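Local coordinates for Thg1-like uncharacterized protein (Bacillus thuringiensis, PDB 4KGM), which probably adds nucleotides to the 5' end of tRNA in the 3'-5' direction, as a Thg1-like enzyme with a polymerase palm-like catalytic domain that binds ATP and magnesium, at residues A[21-26]-A[132-137]; A[52-57]-A[70-75]; A[107-112]-A[126-131]. All coordinates share one frame; numbering follows the deposited sequence.

How the interactions relate
All three contacts belong to one palm-like antiparallel sheet and its helices, and all are buried. Interactions 1 and 3 share strand 128-134: interaction 1 pairs its C-terminal end with strand 25-31 through backbone hydrogen bonds, whereas interaction 3 packs its N-terminal end on helix 97-119 mainly through side chains, without a hydrogen bond between the two segments. Interaction 2 likewise sets a helix, 47-63, on a strand, 67-73, and runs on into the magnesium and ATP site. Interactions 2 and 3 meet where Phe53 touches both Phe112 and Phe128, giving a continuous aromatic layer. Interactions 1 and 3 also reach the third subunit of the tetramer, while interaction 2 lies within its own chain.

Interaction 1: residues A[21-26]-A[132-137]; sequences ERMPVI and AQVLPQ
Pro24 to Ile26 run antiparallel to Gln133 to Leu135, with Val25 and Val134 a non-hydrogen-bonded pair and Ile26 and Gln133 a hydrogen-bonded one. This is the edge of the palm-like sheet, as counted within the chain, where the outermost strand 128-134 borders strand 25-31. Leu135 N donates to Pro24 O over 3.0 Å, and Ile26 N donates to Gln133 O; the return bond from Gln133 N to Ile26 O is weak. The carbonyls of Pro24, Gln133 and Ile26 each also receive a CA-H contact, from Val134, Val25 and Ala132 in turn.

Val25 and Val134 share one face of the sheet, their branches CG2 and CG1 meeting at 4.1 Å. Met23, from the loop before the strand, packs on Val134: with CG set between backbone N and carbonyl carbon (chi1 62°), its chain places SD 3.9 Å from Val134 CB. On the other face, Ile26 CB lies against Gln133 CG, and Ile26 CG1 meets Leu135 CD1 at 3.6 Å. Tyr143 of helix 140-160 touches both Ile26 and Leu135, so this apolar patch lies under that helix. Tyr11 and Tyr15 of the third subunit pack on Leu135 and Val134, making the strand end part of the tetramer as well. Beyond the paired residues, the ring of Pro24 lies against the Leu135 carbonyl, with Pro24 CD 3.2 Å from Leu135 O, while Pro24 CG meets Gln137 CG at 4.1 Å.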
# COMPACT_ATOMS: atom_id res chain seq x y z
N GLU A 21 -11.35 -8.24 -1.59
CA GLU A 21 -11.97 -9.56 -1.48
C GLU A 21 -12.70 -9.97 -2.75
O GLU A 21 -12.74 -9.22 -3.73
CB GLU A 21 -12.94 -9.59 -0.29
CG GLU A 21 -12.30 -9.25 1.05
CD GLU A 21 -13.31 -9.20 2.18
OE1 GLU A 21 -14.49 -9.55 1.95
OE2 GLU A 21 -12.93 -8.79 3.30
N ARG A 22 -13.28 -11.17 -2.71
CA ARG A 22 -14.06 -11.72 -3.82
C ARG A 22 -13.33 -11.72 -5.17
O ARG A 22 -13.93 -11.43 -6.20
CB ARG A 22 -15.42 -11.02 -3.94
CG ARG A 22 -16.36 -11.31 -2.79
CD ARG A 22 -17.78 -10.88 -3.10
NE ARG A 22 -18.33 -11.59 -4.26
CZ ARG A 22 -18.89 -12.80 -4.19
NH1 ARG A 22 -18.98 -13.42 -3.03
NH2 ARG A 22 -19.35 -13.38 -5.29
N MET A 23 -12.05 -12.05 -5.14
CA MET A 23 -11.27 -12.22 -6.36
C MET A 23 -10.09 -13.16 -6.12
O MET A 23 -9.60 -13.26 -4.99
CB MET A 23 -10.82 -10.86 -6.92
CG MET A 23 -9.91 -10.06 -6.03
SD MET A 23 -9.44 -8.50 -6.82
CE MET A 23 -11.05 -7.73 -7.02
N PRO A 24 -9.64 -13.87 -7.17
CA PRO A 24 -8.56 -14.85 -7.07
C PRO A 24 -7.30 -14.31 -6.39
O PRO A 24 -6.84 -13.22 -6.72
CB PRO A 24 -8.25 -15.18 -8.53
CG PRO A 24 -9.54 -14.97 -9.23
CD PRO A 24 -10.20 -13.82 -8.54
N VAL A 25 -6.77 -15.08 -5.45
CA VAL A 25 -5.52 -14.74 -4.78
C VAL A 25 -4.43 -15.77 -5.10
O VAL A 25 -4.67 -16.97 -5.05
CB VAL A 25 -5.70 -14.66 -3.24
CG1 VAL A 25 -4.36 -14.62 -2.54
CG2 VAL A 25 -6.54 -13.45 -2.87
N ILE A 26 -3.25 -15.28 -5.46
CA ILE A 26 -2.11 -16.14 -5.73
C ILE A 26 -1.00 -15.92 -4.70
O ILE A 26 -0.59 -14.78 -4.46
CB ILE A 26 -1.54 -15.91 -7.14
CG1 ILE A 26 -2.56 -16.32 -8.20
CG2 ILE A 26 -0.25 -16.67 -7.33
CD1 ILE A 26 -2.84 -17.80 -8.22
N ALA A 132 2.11 -12.39 -1.79
CA ALA A 132 0.72 -12.59 -2.18
C ALA A 132 0.26 -11.50 -3.13
O ALA A 132 0.85 -10.42 -3.19
CB ALA A 132 -0.18 -12.64 -0.95
N GLN A 133 -0.80 -11.78 -3.88
CA GLN A 133 -1.34 -10.84 -4.85
C GLN A 133 -2.74 -11.27 -5.28
O GLN A 133 -3.20 -12.35 -4.90
CB GLN A 133 -0.44 -10.79 -6.09
CG GLN A 133 -0.58 -11.99 -7.00
CD GLN A 133 0.45 -12.01 -8.11
OE1 GLN A 133 1.65 -12.04 -7.86
NE2 GLN A 133 -0.02 -11.98 -9.35
N VAL A 134 -3.40 -10.43 -6.06
CA VAL A 134 -4.67 -10.80 -6.66
C VAL A 134 -4.55 -10.87 -8.18
O VAL A 134 -3.62 -10.31 -8.77
CB VAL A 134 -5.80 -9.81 -6.29
CG1 VAL A 134 -6.06 -9.82 -4.79
CG2 VAL A 134 -5.46 -8.41 -6.77
N LEU A 135 -5.48 -11.57 -8.80
CA LEU A 135 -5.52 -11.69 -10.25
C LEU A 135 -6.96 -11.68 -10.73
O LEU A 135 -7.84 -12.22 -10.07
CB LEU A 135 -4.86 -12.99 -10.71
CG LEU A 135 -3.33 -13.05 -10.76
CD1 LEU A 135 -2.89 -14.41 -11.27
CD2 LEU A 135 -2.79 -11.96 -11.66
N PRO A 136 -7.21 -11.04 -11.88
CA PRO A 136 -8.53 -11.16 -12.51
C PRO A 136 -8.76 -12.60 -12.95
O PRO A 136 -7.79 -13.32 -13.20
CB PRO A 136 -8.44 -10.23 -13.72
CG PRO A 136 -6.98 -10.02 -13.95
CD PRO A 136 -6.32 -10.13 -12.62
N GLN A 137 -10.02 -13.01 -13.02
CA GLN A 137 -10.38 -14.39 -13.34
C GLN A 137 -9.79 -14.89 -14.66
O GLN A 137 -9.38 -16.05 -14.76
CB GLN A 137 -11.90 -14.56 -13.35
CG GLN A 137 -12.54 -14.55 -11.98
CD GLN A 137 -14.05 -14.67 -12.04
OE1 GLN A 137 -14.73 -13.81 -12.61
NE2 GLN A 137 -14.59 -15.73 -11.45

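Interaction 2: residues A[52-57]-A[70-75]; sequences AFWETC and VYHQSD. With MG (magnesium ion), chain G; MG (magnesium ion), chain H; ATP (adenosine-5'-triphosphate), chain E.
His72, Phe53 and Cys57 carry this contact, in which residues 52-57 of helix 47-63 run nearly antiparallel (164°) to residues 70-73 of strand 67-73 in the palm-like sheet. The methylene of Phe53 sits over one face of the imidazole, its CB 3.6 Å from the ring centroid in a CH-pi contact. The phenyl ring continues at 26° to the His72 plane but is slid along, so the two rings barely overlap; its CZ reaches Asp75 CA. His72 is brought under the helix by a CG trans to the backbone N (chi1 171°). Trp54 comes up to His72 ND1, which lies near the indole plane at its edge. Cys57 SG packs 3.7 Å from Val70 CG1 and also against His72 CB.

A weak bond from His72 NE2 to Ser74 O, 2.7 Å long, ties the imidazole to the turn carrying Asp75. Asp75 OD2 binds one magnesium at 2.1 Å and OD1 the other at 2.4 Å; Asp30 supplies both sites too, and Gly31 one. The aromatic cluster thus backs the turn that presents a carboxylate bridging the two magnesium ions, both of which also bind ATP O2A.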
# COMPACT_ATOMS: atom_id res chain seq x y z
N ALA A 52 9.78 -33.83 -1.14
CA ALA A 52 9.71 -33.05 0.09
C ALA A 52 8.89 -31.79 -0.15
O ALA A 52 8.19 -31.30 0.75
CB ALA A 52 11.11 -32.69 0.58
N PHE A 53 8.97 -31.26 -1.36
CA PHE A 53 8.15 -30.13 -1.77
C PHE A 53 6.70 -30.56 -1.94
O PHE A 53 5.78 -29.82 -1.62
CB PHE A 53 8.66 -29.52 -3.07
CG PHE A 53 9.76 -28.51 -2.89
CD1 PHE A 53 9.48 -27.23 -2.43
CD2 PHE A 53 11.08 -28.84 -3.17
CE1 PHE A 53 10.49 -26.31 -2.26
CE2 PHE A 53 12.09 -27.92 -3.01
CZ PHE A 53 11.80 -26.65 -2.55
N TRP A 54 6.51 -31.77 -2.46
CA TRP A 54 5.18 -32.29 -2.71
C TRP A 54 4.42 -32.51 -1.40
O TRP A 54 3.21 -32.27 -1.33
CB TRP A 54 5.24 -33.59 -3.51
CG TRP A 54 5.90 -33.43 -4.85
CD1 TRP A 54 6.19 -32.25 -5.48
CD2 TRP A 54 6.37 -34.47 -5.71
NE1 TRP A 54 6.81 -32.50 -6.68
CE2 TRP A 54 6.93 -33.85 -6.85
CE3 TRP A 54 6.37 -35.87 -5.63
CZ2 TRP A 54 7.48 -34.59 -7.90
CZ3 TRP A 54 6.92 -36.59 -6.68
CH2 TRP A 54 7.46 -35.95 -7.80
N GLU A 55 5.13 -32.95 -0.37
CA GLU A 55 4.53 -33.10 0.95
C GLU A 55 4.27 -31.73 1.57
O GLU A 55 3.32 -31.55 2.32
CB GLU A 55 5.43 -33.93 1.86
CG GLU A 55 5.46 -35.41 1.51
CD GLU A 55 4.08 -36.04 1.58
OE1 GLU A 55 3.47 -36.03 2.68
OE2 GLU A 55 3.61 -36.55 0.55
N THR A 56 5.13 -30.78 1.23
CA THR A 56 4.95 -29.40 1.67
C THR A 56 3.72 -28.81 1.00
O THR A 56 2.89 -28.16 1.65
CB THR A 56 6.18 -28.54 1.34
OG1 THR A 56 7.33 -29.06 2.03
CG2 THR A 56 5.96 -27.10 1.77
N CYS A 57 3.59 -29.06 -0.30
CA CYS A 57 2.45 -28.58 -1.07
C CYS A 57 1.12 -29.10 -0.53
O CYS A 57 0.12 -28.38 -0.55
CB CYS A 57 2.60 -28.98 -2.54
SG CYS A 57 3.86 -28.06 -3.44
N VAL A 70 -2.38 -26.07 -6.01
CA VAL A 70 -0.98 -25.75 -5.75
C VAL A 70 -0.13 -26.24 -6.92
O VAL A 70 -0.36 -27.32 -7.45
CB VAL A 70 -0.49 -26.42 -4.46
CG1 VAL A 70 0.93 -25.96 -4.14
CG2 VAL A 70 -1.43 -26.10 -3.30
N TYR A 71 0.85 -25.43 -7.32
CA TYR A 71 1.75 -25.81 -8.40
C TYR A 71 3.20 -25.76 -7.96
O TYR A 71 3.68 -24.74 -7.48
CB TYR A 71 1.54 -24.91 -9.62
CG TYR A 71 2.55 -25.13 -10.72
CD1 TYR A 71 2.45 -26.22 -11.58
CD2 TYR A 71 3.62 -24.25 -10.89
CE1 TYR A 71 3.38 -26.43 -12.58
CE2 TYR A 71 4.55 -24.45 -11.89
CZ TYR A 71 4.43 -25.54 -12.73
OH TYR A 71 5.36 -25.74 -13.73
N HIS A 72 3.91 -26.87 -8.14
CA HIS A 72 5.33 -26.92 -7.79
C HIS A 72 6.25 -26.98 -9.01
O HIS A 72 5.94 -27.63 -10.01
CB HIS A 72 5.65 -28.09 -6.87
CG HIS A 72 7.12 -28.30 -6.65
ND1 HIS A 72 7.83 -29.31 -7.27
CD2 HIS A 72 8.02 -27.60 -5.92
CE1 HIS A 72 9.10 -29.23 -6.91
NE2 HIS A 72 9.24 -28.20 -6.09
N GLN A 73 7.38 -26.31 -8.90
CA GLN A 73 8.44 -26.36 -9.89
C GLN A 73 9.72 -25.82 -9.25
O GLN A 73 9.69 -24.77 -8.60
CB GLN A 73 8.07 -25.54 -11.12
CG GLN A 73 9.27 -25.01 -11.89
CD GLN A 73 9.52 -23.54 -11.63
OE1 GLN A 73 10.58 -23.16 -11.14
NE2 GLN A 73 8.54 -22.70 -11.97
N SER A 74 10.82 -26.54 -9.42
CA SER A 74 12.10 -26.18 -8.81
C SER A 74 11.96 -25.96 -7.30
O SER A 74 11.56 -26.87 -6.57
CB SER A 74 12.68 -24.92 -9.46
OG SER A 74 12.75 -25.06 -10.87
N ASP A 75 12.27 -24.75 -6.85
CA ASP A 75 12.19 -24.42 -5.43
C ASP A 75 11.06 -23.44 -5.13
O ASP A 75 11.07 -22.77 -4.10
CB ASP A 75 13.52 -23.84 -4.94
CG ASP A 75 13.82 -22.49 -5.55
OD1 ASP A 75 13.38 -22.24 -6.70
OD2 ASP A 75 14.49 -21.67 -4.89
MG MG G . 14.99 -19.61 -4.63
MG MG H . 13.43 -20.02 -7.47
PG ATP E . 17.24 -16.88 -4.18
O1G ATP E . 17.26 -16.03 -5.42
O2G ATP E . 17.68 -16.18 -2.92
O3G ATP E . 15.96 -17.68 -4.02
PB ATP E . 18.14 -19.33 -5.28
O1B ATP E . 17.01 -20.10 -4.63
O2B ATP E . 19.47 -20.01 -5.47
O3B ATP E . 18.40 -17.97 -4.45
PA ATP E . 16.74 -19.72 -7.65
O1A ATP E . 16.75 -19.17 -9.05
O2A ATP E . 15.44 -19.96 -6.93
O3A ATP E . 17.67 -18.79 -6.72
O5' ATP E . 17.59 -21.09 -7.62
C5' ATP E . 16.94 -22.36 -7.53
C4' ATP E . 17.99 -23.45 -7.36
O4' ATP E . 17.41 -24.63 -6.81
C3' ATP E . 18.62 -23.83 -8.69
O3' ATP E . 19.98 -23.40 -8.73
C2' ATP E . 18.55 -25.34 -8.75
O2' ATP E . 19.86 -25.89 -8.99
C1' ATP E . 18.03 -25.78 -7.39
N9 ATP E . 17.05 -26.89 -7.53
C8 ATP E . 15.73 -26.77 -7.76
N7 ATP E . 15.13 -27.98 -7.83
C5 ATP E . 16.07 -28.91 -7.64
C6 ATP E . 16.12 -30.40 -7.58
N6 ATP E . 15.00 -31.14 -7.75
N1 ATP E . 17.32 -30.98 -7.36
C2 ATP E . 18.44 -30.25 -7.18
N3 ATP E . 18.47 -28.91 -7.22
C4 ATP E . 17.34 -28.19 -7.44
O HOH W 1 12.82 -18.50 -8.56

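Interaction 3: residues A[107-112]-A[126-131]; sequences MATAKF and ATFDGR. With PO4 (phosphate ion), chain F.
Ala108 opens the contact from helix 97-119, its carbonyl O 4.1 Å from Phe128 CE1. The helix packs on the palm-like sheet, the axis of 107-112 making 149° with that of 128-131, in an alpha/beta layer held here by van der Waals and aromatic contacts, without a hydrogen bond between the segments. One residue on, Thr109 lies beside Ala126 and Phe128. Its two branches divide the work: CG2 touches Ala126 O at 3.6 Å, while OG1 comes to the edge of the Phe128 ring, near its plane, 3.5 Å from CD1. The hydroxyl is hydrogen-bonded to Ala105 O of its own helix and to Ser106 OG of the third subunit, so a polar group buried beside a phenyl edge has partners.

Phe112, one helical turn along from Ala108, supplies the aromatic face of the contact. With CG swung trans to its backbone N (chi1 -171°), its ring takes Phe128 on one face in a T-shaped stack: the centroids are 5.3 Å apart, the planes stand at 79°, and Phe128 CZ points in 3.7 Å from Phe112 CG, toward the rim. Ala126 CB packs obliquely against the same ring, touching CD2. Phe53 of helix 47-63 touches both phenylalanines, and Phe34 meets the Phe128 ring, joining the stack to the nucleotide-binding side of the fold.

Farther along the strand, Asp129 points away from helix 97-119, and with Arg131 it meets the third subunit. Lys99 of that subunit forms a salt bridge with Asp129 OD2, and Glu12 one with Arg131 NH1. Arg131 NH2 reaches Asp129 OD2 on its syn side at 3.0 Å, in a salt bridge, and also donates to O3 of a phosphate ion, probably from the crystallisation liquor, at 2.6 Å, near the guanidinium plane.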
# COMPACT_ATOMS: atom_id res chain seq x y z
N MET A 107 4.60 -21.96 7.21
CA MET A 107 4.06 -23.31 7.04
C MET A 107 4.94 -24.14 6.11
O MET A 107 5.24 -25.30 6.40
CB MET A 107 2.64 -23.26 6.48
CG MET A 107 1.57 -22.88 7.50
SD MET A 107 -0.06 -22.74 6.74
CE MET A 107 -1.07 -22.42 8.19
N ALA A 108 5.36 -23.53 5.01
CA ALA A 108 6.23 -24.20 4.05
C ALA A 108 7.55 -24.56 4.72
O ALA A 108 8.05 -25.67 4.55
CB ALA A 108 6.47 -23.31 2.84
N THR A 109 8.09 -23.63 5.49
CA THR A 109 9.34 -23.84 6.21
C THR A 109 9.25 -24.99 7.21
O THR A 109 10.15 -25.83 7.28
CB THR A 109 9.77 -22.56 6.96
OG1 THR A 109 9.96 -21.50 6.02
CG2 THR A 109 11.06 -22.79 7.72
N ALA A 110 8.15 -25.04 7.96
CA ALA A 110 7.97 -26.05 9.00
C ALA A 110 7.93 -27.47 8.43
O ALA A 110 8.67 -28.35 8.87
CB ALA A 110 6.72 -25.76 9.81
N LYS A 111 7.05 -27.68 7.46
CA LYS A 111 6.87 -29.00 6.87
C LYS A 111 8.11 -29.47 6.11
O LYS A 111 8.54 -30.61 6.26
CB LYS A 111 5.63 -29.03 5.96
CG LYS A 111 5.39 -30.35 5.24
CD LYS A 111 5.36 -31.53 6.21
CE LYS A 111 4.23 -31.40 7.23
NZ LYS A 111 4.27 -32.50 8.24
N PHE A 112 8.66 -28.58 5.29
CA PHE A 112 9.81 -28.91 4.45
C PHE A 112 11.01 -29.36 5.28
O PHE A 112 11.59 -30.41 5.03
CB PHE A 112 10.19 -27.72 3.57
CG PHE A 112 11.22 -28.05 2.52
CD1 PHE A 112 10.83 -28.55 1.29
CD2 PHE A 112 12.57 -27.85 2.76
CE1 PHE A 112 11.77 -28.85 0.32
CE2 PHE A 112 13.51 -28.15 1.80
CZ PHE A 112 13.11 -28.64 0.58
N ALA A 126 16.50 -24.91 5.92
CA ALA A 126 15.96 -24.32 4.70
C ALA A 126 14.99 -23.20 5.05
O ALA A 126 14.19 -23.33 5.98
CB ALA A 126 15.26 -25.38 3.87
N THR A 127 15.06 -22.10 4.31
CA THR A 127 14.15 -20.98 4.51
C THR A 127 13.45 -20.60 3.21
O THR A 127 13.92 -20.94 2.12
CB THR A 127 14.86 -19.75 5.09
OG1 THR A 127 15.99 -19.41 4.28
CG2 THR A 127 15.33 -20.03 6.51
N PHE A 128 12.33 -19.90 3.33
CA PHE A 128 11.53 -19.51 2.18
C PHE A 128 11.05 -18.08 2.32
O PHE A 128 10.95 -17.55 3.43
CB PHE A 128 10.31 -20.43 2.06
CG PHE A 128 10.64 -21.87 1.82
CD1 PHE A 128 10.95 -22.71 2.88
CD2 PHE A 128 10.62 -22.40 0.54
CE1 PHE A 128 11.25 -24.04 2.66
CE2 PHE A 128 10.92 -23.73 0.32
CZ PHE A 128 11.23 -24.55 1.38
N ASP A 129 10.76 -17.44 1.19
CA ASP A 129 10.09 -16.15 1.21
C ASP A 129 8.66 -16.35 0.75
O ASP A 129 8.32 -17.41 0.23
CB ASP A 129 10.80 -15.14 0.30
CG ASP A 129 10.31 -15.19 -1.13
OD1 ASP A 129 10.22 -16.30 -1.70
OD2 ASP A 129 9.99 -14.11 -1.67
N GLY A 130 7.82 -15.34 0.95
CA GLY A 130 6.43 -15.43 0.54
C GLY A 130 5.91 -14.11 0.01
O GLY A 130 6.27 -13.04 0.50
N ARG A 131 5.06 -14.18 -1.01
CA ARG A 131 4.44 -13.00 -1.58
C ARG A 131 3.03 -13.31 -2.05
O ARG A 131 2.77 -14.37 -2.61
CB ARG A 131 5.28 -12.44 -2.73
CG ARG A 131 5.45 -13.38 -3.91
CD ARG A 131 6.51 -12.89 -4.87
NE ARG A 131 7.84 -12.90 -4.26
CZ ARG A 131 8.95 -12.51 -4.88
NH1 ARG A 131 8.90 -12.07 -6.13
NH2 ARG A 131 10.11 -12.56 -4.24
P PO4 F . 12.78 -10.80 -6.03
O1 PO4 F . 12.82 -9.62 -5.09
O2 PO4 F . 14.12 -10.93 -6.72
O3 PO4 F . 12.49 -12.06 -5.25
O4 PO4 F . 11.70 -10.58 -7.07